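PDB 3LL7: putative methyltransferase from Porphyromonas gingivalis, which probably transfers methyl groups from S-adenosylmethionine to an acceptor whose identity is not established. Local coordinates for residues Gln77-Val82 with Gly105-Ala110; Val98-Gly103 with Asp165-Asp170; Ile121-Glu126 with Thr149-Glu154. All blocks are in the same frame, centred on the assembly; numbering follows the deposited sequence.

Interaction 1 of 3, residues Gln77-Val82 with Gly105-Ala110; sequences QSSGAV and GIDFIA. With FMT (formic acid), chain D.
Ser79 and Asp107 meet where the turn before helix 81-86 passes the start of helix 106-112. Gly105 is the N-cap of the second helix. The helix follows the glycine-rich loop after strand 96-99, which has the sequence and position of the loop that normally holds S-adenosylmethionine in class I methyltransferases. The Asp107 side chain can be followed outward. Its CB lies 3.6 Å from O1 of a formic acid molecule. Its CG stands beside the backbone N (chi1 -71°), and this turns the carboxylate toward the turn. OD1 then accepts from Ser79 OG at 2.8 Å, on its syn side and a little out of the carboxylate plane. OD2 is hydrogen-bonded to the hydroxyl of Tyr168 of strand 166-173, so a bond on each oxygen fixes the rotation of the group. Ser79 OG is also hydrogen-bonded to Lys208 NZ. One residue earlier, Ile106 is modelled in two conformers, so its packing is less certain. In the conformer described, CG2 lies 3.7 Å from Ser79 CB, and CD1, at the end of the extended chain, lies 3.7 Å from Gly80 O. Ser78 OG donates to Ser79 O at 3.0 Å, within the turn. Ser78 CB faces the formic acid from the other segment, 3.5 Å from its O2. The molecule probably comes from the crystallisation liquor, and it sits against the N-terminal end of helix 106-112. There Asp107 N donates to formic acid O1 at 3.2 Å in a nearly straight bond, 168° at the hydrogen.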
loop_
_atom_site.group_PDB
_atom_site.type_symbol
_atom_site.label_atom_id
_atom_site.label_comp_id
_atom_site.label_asym_id
_atom_site.label_seq_id
_atom_site.Cartn_x
_atom_site.Cartn_y
_atom_site.Cartn_z
ATOM N N GLN A 77 10.864 6.820 -0.945
ATOM C CA GLN A 77 10.146 6.539 0.312
ATOM C C GLN A 77 8.655 6.901 0.292
ATOM O O GLN A 77 7.891 6.479 1.171
ATOM C CB GLN A 77 10.816 7.273 1.487
ATOM C CG GLN A 77 12.239 6.797 1.828
ATOM C CD GLN A 77 12.893 7.637 2.923
ATOM O OE1 GLN A 77 12.351 8.660 3.364
ATOM N NE2 GLN A 77 14.065 7.206 3.368
ATOM N N SER A 78 8.240 7.697 -0.690
ATOM C CA SER A 78 6.900 8.273 -0.658
ATOM C C SER A 78 5.797 7.257 -0.964
ATOM O O SER A 78 6.054 6.218 -1.575
ATOM C CB SER A 78 6.794 9.438 -1.637
ATOM O OG SER A 78 6.560 8.965 -2.949
ATOM N N SER A 79 4.574 7.574 -0.531
ATOM C CA SER A 79 3.366 6.869 -1.010
ATOM C C SER A 79 3.274 6.876 -2.553
ATOM O O SER A 79 3.850 7.743 -3.227
ATOM C CB SER A 79 2.107 7.499 -0.417
ATOM O OG SER A 79 1.952 7.174 0.954
ATOM N N GLY A 80 2.577 5.884 -3.106
ATOM C CA GLY A 80 2.240 5.900 -4.522
ATOM C C GLY A 80 1.068 6.843 -4.723
ATOM O O GLY A 80 0.516 7.372 -3.759
ATOM N N ALA A 81 0.679 7.041 -5.975
ATOM C CA ALA A 81 -0.506 7.829 -6.315
ATOM C C ALA A 81 -1.835 7.186 -5.863
ATOM O O ALA A 81 -2.735 7.877 -5.375
ATOM C CB ALA A 81 -0.532 8.100 -7.843
ATOM N N VAL A 82 -1.974 5.874 -6.036
ATOM C CA VAL A 82 -3.271 5.245 -5.755
ATOM C C VAL A 82 -3.615 5.109 -4.273
ATOM O O VAL A 82 -4.764 5.344 -3.889
ATOM C CB VAL A 82 -3.478 3.919 -6.518
ATOM C CG1 VAL A 82 -4.134 4.193 -7.869
ATOM C CG2 VAL A 82 -2.166 3.190 -6.698
ATOM N N GLY A 105 5.138 14.849 0.661
ATOM C CA GLY A 105 3.872 15.580 0.827
ATOM C C GLY A 105 2.692 15.015 0.037
ATOM O O GLY A 105 1.612 15.621 -0.014
ATOM N N ILE A 106 2.866 13.853 -0.579
ATOM C CA ILE A 106 1.763 13.319 -1.371
ATOM C C ILE A 106 0.572 12.849 -0.527
ATOM O O ILE A 106 -0.574 12.955 -0.974
ATOM C CB ILE A 106 2.205 12.227 -2.340
ATOM C CG1 ILE A 106 1.066 11.917 -3.319
ATOM C CG2 ILE A 106 2.679 11.011 -1.568
ATOM C CD1 ILE A 106 1.398 10.891 -4.366
ATOM N N ASP A 107 0.832 12.345 0.682
ATOM C CA ASP A 107 -0.258 12.034 1.601
ATOM C C ASP A 107 -0.940 13.337 2.048
ATOM O O ASP A 107 -2.166 13.417 2.078
ATOM C CB ASP A 107 0.262 11.212 2.798
ATOM C CG ASP A 107 0.637 9.770 2.408
ATOM O OD1 ASP A 107 0.129 9.273 1.392
ATOM O OD2 ASP A 107 1.429 9.124 3.124
ATOM N N PHE A 108 -0.151 14.358 2.383
ATOM C CA PHE A 108 -0.712 15.625 2.841
ATOM C C PHE A 108 -1.594 16.193 1.742
ATOM O O PHE A 108 -2.707 16.615 2.021
ATOM C CB PHE A 108 0.385 16.639 3.159
ATOM C CG PHE A 108 -0.120 17.957 3.630
ATOM C CD1 PHE A 108 -0.662 18.087 4.906
ATOM C CD2 PHE A 108 0.005 19.104 2.832
ATOM C CE1 PHE A 108 -1.108 19.342 5.388
ATOM C CE2 PHE A 108 -0.444 20.358 3.299
ATOM C CZ PHE A 108 -1.007 20.471 4.580
ATOM N N ILE A 109 -1.114 16.147 0.500
ATOM C CA ILE A 109 -1.894 16.641 -0.652
ATOM C C ILE A 109 -3.227 15.866 -0.784
ATOM O O ILE A 109 -4.282 16.470 -1.025
ATOM C CB ILE A 109 -1.070 16.570 -1.974
ATOM C CG1 ILE A 109 0.172 17.483 -1.889
ATOM C CG2 ILE A 109 -1.918 16.944 -3.200
ATOM C CD1 ILE A 109 -0.153 18.930 -1.822
ATOM N N ALA A 110 -3.175 14.546 -0.570
ATOM C CA ALA A 110 -4.393 13.720 -0.660
ATOM C C ALA A 110 -5.380 14.116 0.428
ATOM O O ALA A 110 -6.573 14.153 0.177
ATOM C CB ALA A 110 -4.079 12.230 -0.584
HETATM C C FMT D . 4.474 11.053 1.581
HETATM O O1 FMT D . 3.722 11.936 1.988
HETATM O O2 FMT D . 5.547 11.285 1.021
#

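Interaction 2 of 3, residues Val98-Gly103 with Asp165-Asp170; sequences VDLTGG and DYIYVD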
loop_
_atom_site.group_PDB
_atom_site.type_symbol
_atom_site.label_atom_id
_atom_site.label_comp_id
_atom_site.label_asym_id
_atom_site.label_seq_id
_atom_site.Cartn_x
_atom_site.Cartn_y
_atom_site.Cartn_z
ATOM N N VAL A 98 -3.652 17.899 10.457
ATOM C CA VAL A 98 -2.233 18.056 10.739
ATOM C C VAL A 98 -1.549 16.776 10.256
ATOM O O VAL A 98 -1.996 15.688 10.590
ATOM C CB VAL A 98 -1.961 18.263 12.259
ATOM C CG1 VAL A 98 -0.453 18.306 12.569
ATOM C CG2 VAL A 98 -2.610 19.550 12.748
ATOM N N ASP A 99 -0.485 16.921 9.467
ATOM C CA ASP A 99 0.381 15.806 9.086
ATOM C C ASP A 99 1.710 15.929 9.839
ATOM O O ASP A 99 2.496 16.838 9.563
ATOM C CB ASP A 99 0.607 15.864 7.574
ATOM C CG ASP A 99 1.460 14.727 7.048
ATOM O OD1 ASP A 99 2.169 14.037 7.809
ATOM O OD2 ASP A 99 1.401 14.522 5.818
ATOM N N LEU A 100 1.945 15.007 10.773
ATOM C CA LEU A 100 3.052 15.078 11.730
ATOM C C LEU A 100 4.391 14.667 11.163
ATOM O O LEU A 100 5.446 15.006 11.746
ATOM C CB LEU A 100 2.776 14.187 12.937
ATOM C CG LEU A 100 1.563 14.478 13.823
ATOM C CD1 LEU A 100 1.559 13.463 14.962
ATOM C CD2 LEU A 100 1.530 15.909 14.383
ATOM N N THR A 101 4.374 13.879 10.098
ATOM C CA THR A 101 5.580 13.195 9.670
ATOM C C THR A 101 6.058 13.688 8.311
ATOM O O THR A 101 7.162 13.352 7.874
ATOM C CB THR A 101 5.384 11.661 9.677
ATOM O OG1 THR A 101 4.067 11.337 9.203
ATOM C CG2 THR A 101 5.555 11.115 11.100
ATOM N N GLY A 102 5.203 14.461 7.646
ATOM C CA GLY A 102 5.525 15.127 6.400
ATOM C C GLY A 102 6.016 14.246 5.269
ATOM O O GLY A 102 5.357 13.295 4.884
ATOM N N GLY A 103 7.173 14.614 4.738
ATOM C CA GLY A 103 7.865 13.935 3.633
ATOM C C GLY A 103 7.697 14.675 2.302
ATOM O O GLY A 103 7.669 15.904 2.268
ATOM N N ASP A 165 -9.431 18.311 12.940
ATOM C CA ASP A 165 -10.385 17.207 12.845
ATOM C C ASP A 165 -9.589 15.913 12.760
ATOM O O ASP A 165 -9.963 14.911 13.364
ATOM C CB ASP A 165 -11.286 17.397 11.627
ATOM C CG ASP A 165 -12.172 18.626 11.752
ATOM O OD1 ASP A 165 -13.153 18.549 12.510
ATOM O OD2 ASP A 165 -11.903 19.660 11.093
ATOM N N TYR A 166 -8.467 15.955 12.045
ATOM C CA TYR A 166 -7.608 14.776 11.892
ATOM C C TYR A 166 -6.121 15.030 12.065
ATOM O O TYR A 166 -5.589 16.058 11.628
ATOM C CB TYR A 166 -7.832 14.111 10.541
ATOM C CG TYR A 166 -9.264 13.995 10.127
ATOM C CD1 TYR A 166 -10.014 12.861 10.447
ATOM C CD2 TYR A 166 -9.879 15.017 9.398
ATOM C CE1 TYR A 166 -11.359 12.753 10.060
ATOM C CE2 TYR A 166 -11.207 14.909 8.994
ATOM C CZ TYR A 166 -11.936 13.779 9.331
ATOM O OH TYR A 166 -13.242 13.685 8.911
ATOM N N ILE A 167 -5.465 14.096 12.741
ATOM C CA ILE A 167 -4.018 14.083 12.849
ATOM C C ILE A 167 -3.512 12.825 12.138
ATOM O O ILE A 167 -3.885 11.695 12.499
ATOM C CB ILE A 167 -3.531 14.136 14.325
ATOM C CG1 ILE A 167 -3.885 15.497 14.945
ATOM C CG2 ILE A 167 -2.034 13.919 14.409
ATOM C CD1 ILE A 167 -3.664 15.590 16.433
ATOM N N TYR A 168 -2.675 13.041 11.130
ATOM C CA TYR A 168 -2.123 11.958 10.319
ATOM C C TYR A 168 -0.642 11.731 10.662
ATOM O O TYR A 168 0.119 12.694 10.842
ATOM C CB TYR A 168 -2.313 12.286 8.835
ATOM C CG TYR A 168 -1.701 11.271 7.919
ATOM C CD1 TYR A 168 -2.288 10.015 7.740
ATOM C CD2 TYR A 168 -0.503 11.549 7.255
ATOM C CE1 TYR A 168 -1.690 9.065 6.872
ATOM C CE2 TYR A 168 0.094 10.622 6.428
ATOM C CZ TYR A 168 -0.497 9.383 6.249
ATOM O OH TYR A 168 0.102 8.479 5.410
ATOM N N VAL A 169 -0.249 10.464 10.786
ATOM C CA VAL A 169 1.123 10.111 11.090
ATOM C C VAL A 169 1.562 8.883 10.279
ATOM O O VAL A 169 0.826 7.909 10.149
ATOM C CB VAL A 169 1.325 9.939 12.640
ATOM C CG1 VAL A 169 0.412 8.835 13.218
ATOM C CG2 VAL A 169 2.812 9.772 13.032
ATOM N N ASP A 170 2.771 8.948 9.747
ATOM C CA ASP A 170 3.363 7.833 8.992
ATOM C C ASP A 170 4.742 7.579 9.598
ATOM O O ASP A 170 5.734 8.157 9.151
ATOM C CB ASP A 170 3.421 8.224 7.494
ATOM C CG ASP A 170 4.172 7.216 6.625
ATOM O OD1 ASP A 170 4.449 6.090 7.085
ATOM O OD2 ASP A 170 4.507 7.579 5.464
#
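Asp99 and Tyr168 are paired across two parallel strands, and both place CG opposite the backbone N (chi1 -178° and 176°). Their side chains therefore run side by side in the same direction. The carboxylate meets the edge of the ring, OD1 of Asp99 being 3.7 Å from CD2 of Tyr168, and the two planes are 87° apart. Ile167 points to the other face, with Val98, and Leu100 CD1, just past the strand, packs on Ile167 CG2 at 3.7 Å. The backbone bonds bracket Asp99 in the usual parallel pattern: Tyr168 N donates to Val98 O at 2.8 Å, and Leu100 N donates to Tyr168 O at 2.9 Å. Thr101 and Gly102 are each modelled in two conformers. In those described, Asp99 OD1 takes both their N-H groups from one face of its plane. The bond from Thr101 N (3.2 Å) makes an Asx turn, and that from Gly102 N (3.1 Å) an Asx motif. They shape the start of the glycine-rich loop, the probable cofactor loop of this Rossmann-like fold. Thr101 OG1 accepts from Asp170 N at 2.8 Å and ties this loop to the backbone after Val169. The carboxylate of Asp170 forms a salt bridge with Lys208. Strands 96-99 and 166-173 lie between strands 117-122 and 204-209 in the sheet. Helix 106-112 packs over Asp99 and Tyr168, and helix 191-198 covers Leu100, Ile167 and Val169.

Interaction 3 of 3, residues Ile121-Glu126 with Thr149-Glu154; sequences IERNDE and TGDFKE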
loop_
_atom_site.group_PDB
_atom_site.type_symbol
_atom_site.label_atom_id
_atom_site.label_comp_id
_atom_site.label_asym_id
_atom_site.label_seq_id
_atom_site.Cartn_x
_atom_site.Cartn_y
_atom_site.Cartn_z
ATOM N N ILE A 121 4.161 19.137 8.877
ATOM C CA ILE A 121 5.349 19.229 9.731
ATOM C C ILE A 121 6.360 18.190 9.278
ATOM O O ILE A 121 6.018 17.010 9.125
ATOM C CB ILE A 121 4.998 18.979 11.249
ATOM C CG1 ILE A 121 3.897 19.952 11.702
ATOM C CG2 ILE A 121 6.272 19.115 12.098
ATOM C CD1 ILE A 121 3.421 19.823 13.174
ATOM N N GLU A 122 7.598 18.606 9.035
ATOM C CA GLU A 122 8.635 17.688 8.572
ATOM C C GLU A 122 9.953 17.981 9.267
ATOM O O GLU A 122 10.426 19.128 9.249
ATOM C CB GLU A 122 8.796 17.823 7.049
ATOM C CG GLU A 122 10.110 17.302 6.463
ATOM C CD GLU A 122 10.299 15.787 6.673
ATOM O OE1 GLU A 122 9.334 14.998 6.532
ATOM O OE2 GLU A 122 11.422 15.380 7.016
ATOM N N ARG A 123 10.519 16.950 9.901
ATOM C CA ARG A 123 11.775 17.055 10.667
ATOM C C ARG A 123 12.951 17.563 9.869
ATOM O O ARG A 123 13.753 18.338 10.388
ATOM C CB ARG A 123 12.166 15.698 11.274
ATOM C CG ARG A 123 11.208 15.171 12.315
ATOM C CD ARG A 123 11.733 13.868 12.968
ATOM N NE ARG A 123 12.649 14.147 14.077
ATOM C CZ ARG A 123 13.973 13.991 14.031
ATOM N NH1 ARG A 123 14.561 13.539 12.926
ATOM N NH2 ARG A 123 14.710 14.284 15.099
ATOM N N ASN A 124 13.060 17.111 8.624
ATOM C CA ASN A 124 14.233 17.357 7.801
ATOM C C ASN A 124 14.099 18.653 7.003
ATOM O O ASN A 124 13.267 18.748 6.122
ATOM C CB ASN A 124 14.430 16.180 6.831
ATOM C CG ASN A 124 15.703 16.300 6.035
ATOM O OD1 ASN A 124 15.728 16.843 4.927
ATOM N ND2 ASN A 124 16.783 15.813 6.601
ATOM N N ASP A 125 14.927 19.632 7.344
ATOM C CA ASP A 125 14.991 20.957 6.708
ATOM C C ASP A 125 14.960 20.875 5.157
ATOM O O ASP A 125 14.080 21.447 4.510
ATOM C CB ASP A 125 16.265 21.622 7.255
ATOM C CG ASP A 125 16.584 22.967 6.644
ATOM O OD1 ASP A 125 15.710 23.647 6.041
ATOM O OD2 ASP A 125 17.747 23.382 6.860
ATOM N N GLU A 126 15.890 20.128 4.571
ATOM C CA GLU A 126 15.934 19.966 3.106
ATOM C C GLU A 126 14.589 19.523 2.467
ATOM O O GLU A 126 14.115 20.124 1.498
ATOM C CB GLU A 126 17.040 18.977 2.737
ATOM C CG GLU A 126 17.251 18.848 1.231
ATOM C CD GLU A 126 18.383 17.894 0.895
ATOM O OE1 GLU A 126 18.537 16.871 1.572
ATOM O OE2 GLU A 126 19.132 18.193 -0.026
ATOM N N THR A 149 9.029 23.327 9.565
ATOM C CA THR A 149 10.213 22.498 9.696
ATOM C C THR A 149 10.419 22.142 11.161
ATOM O O THR A 149 10.322 23.012 12.031
ATOM C CB THR A 149 11.457 23.243 9.196
ATOM O OG1 THR A 149 11.292 23.535 7.802
ATOM C CG2 THR A 149 12.776 22.417 9.431
ATOM N N GLY A 150 10.730 20.868 11.419
ATOM C CA GLY A 150 11.168 20.434 12.752
ATOM C C GLY A 150 10.403 19.232 13.259
ATOM O O GLY A 150 9.582 18.673 12.552
ATOM N N ASP A 151 10.675 18.830 14.493
ATOM C CA ASP A 151 9.938 17.706 15.075
ATOM C C ASP A 151 8.618 18.219 15.636
ATOM O O ASP A 151 8.591 19.237 16.339
ATOM C CB ASP A 151 10.774 17.015 16.156
ATOM C CG ASP A 151 10.185 15.661 16.574
ATOM O OD1 ASP A 151 10.680 14.614 16.074
ATOM O OD2 ASP A 151 9.205 15.640 17.354
ATOM N N PHE A 152 7.522 17.511 15.345
ATOM C CA PHE A 152 6.191 17.912 15.845
ATOM C C PHE A 152 6.130 18.091 17.371
ATOM O O PHE A 152 5.253 18.780 17.892
ATOM C CB PHE A 152 5.112 16.914 15.385
ATOM C CG PHE A 152 5.062 15.648 16.203
ATOM C CD1 PHE A 152 4.205 15.549 17.302
ATOM C CD2 PHE A 152 5.877 14.569 15.886
ATOM C CE1 PHE A 152 4.156 14.387 18.094
ATOM C CE2 PHE A 152 5.837 13.392 16.672
ATOM C CZ PHE A 152 4.976 13.306 17.765
ATOM N N LYS A 153 7.050 17.459 18.084
ATOM C CA LYS A 153 7.043 17.569 19.549
ATOM C C LYS A 153 7.483 18.952 19.986
ATOM O O LYS A 153 7.384 19.299 21.158
ATOM C CB LYS A 153 7.896 16.489 20.210
ATOM C CG LYS A 153 7.281 15.080 20.119
ATOM C CD LYS A 153 8.080 14.037 20.914
ATOM C CE LYS A 153 9.538 13.939 20.440
ATOM N NZ LYS A 153 9.645 13.528 19.014
ATOM N N GLU A 154 7.959 19.747 19.032
ATOM C CA GLU A 154 8.287 21.132 19.328
ATOM C C GLU A 154 7.105 22.052 19.007
ATOM O O GLU A 154 7.133 23.226 19.353
ATOM C CB GLU A 154 9.578 21.557 18.604
ATOM C CG GLU A 154 10.866 20.946 19.191
ATOM C CD GLU A 154 11.095 21.282 20.672
ATOM O OE1 GLU A 154 11.004 22.474 21.065
ATOM O OE2 GLU A 154 11.382 20.350 21.457
HETATM O O HOH W 1 13.174 24.562 6.253
#
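Thr149 packs against Asp125, its CG2 lying 3.8 Å from Asp125 CA at the start of helix 125-138. CG2 is anti to the backbone N, which puts the methyl against Asp125 and leaves OG1 for a water 2.6 Å away. That water donates to Asp125 OD1. Arg132 of the same helix also binds Thr149 OG1. At Gly150 the parallel strand pairing ends. Gly150 N donates to Glu122 O at 2.8 Å, in a bond that is straight at the hydrogen but comes from well above the carbonyl plane. Gly150 O turns toward Ile121 and lies 3.4 Å from its CG2. The contact thus joins the ends of strands 117-122 and 144-149, next to each other in the sheet of a Rossmann-like methyltransferase domain. An acidic residue at the end of the second strand commonly binds the cofactor ribose in class I enzymes, and the position of Glu122 is consistent with that. Its OE2 accepts from Asn124 N, the N-cap residue of helix 125-138, on the anti side. Asp151 comes next and is shared by two cations. Its OD1 uses the anti lone pair to take Arg123 NE at 2.8 Å, almost in the guanidinium plane, with the two flat groups 76° apart. The arginine chain bends at chi3 (85°), and the aspartate meets the guanidinium at its edge through NE. Asp151 OD2 accepts from Lys153 N, making an Asx turn, and from Lys153 NZ at 2.7 Å. Phe152 brings its CB to 4.0 Å from Ile121 CD1, and the two side chains cross at about a right angle. The CG of Lys153 lies over one face of the Phe152 ring, toward its rim.

Overall arrangement
From the N terminus, the chain first passes residues 77-82, then strand 96-99, and interaction 1 closes at 105-110. Interaction 2 opens at 98-103, before that closure, and closes at 165-170, so these two contacts cross. Interaction 3 opens at 121-126 and closes at 149-154, nested inside the loop of interaction 2 and in series with interaction 1. Interactions 2 and 3 share one sheet: Asp99 O is 2.9 Å from Ile121 N, a probable hydrogen bond. Phe108 of interaction 1 packs on Asp99 of interaction 2. The three contacts tie the turn before helix 81-86 to helix 106-112, and join strands 96-99, 117-122, 144-149 and 166-173 near the probable cofactor loop.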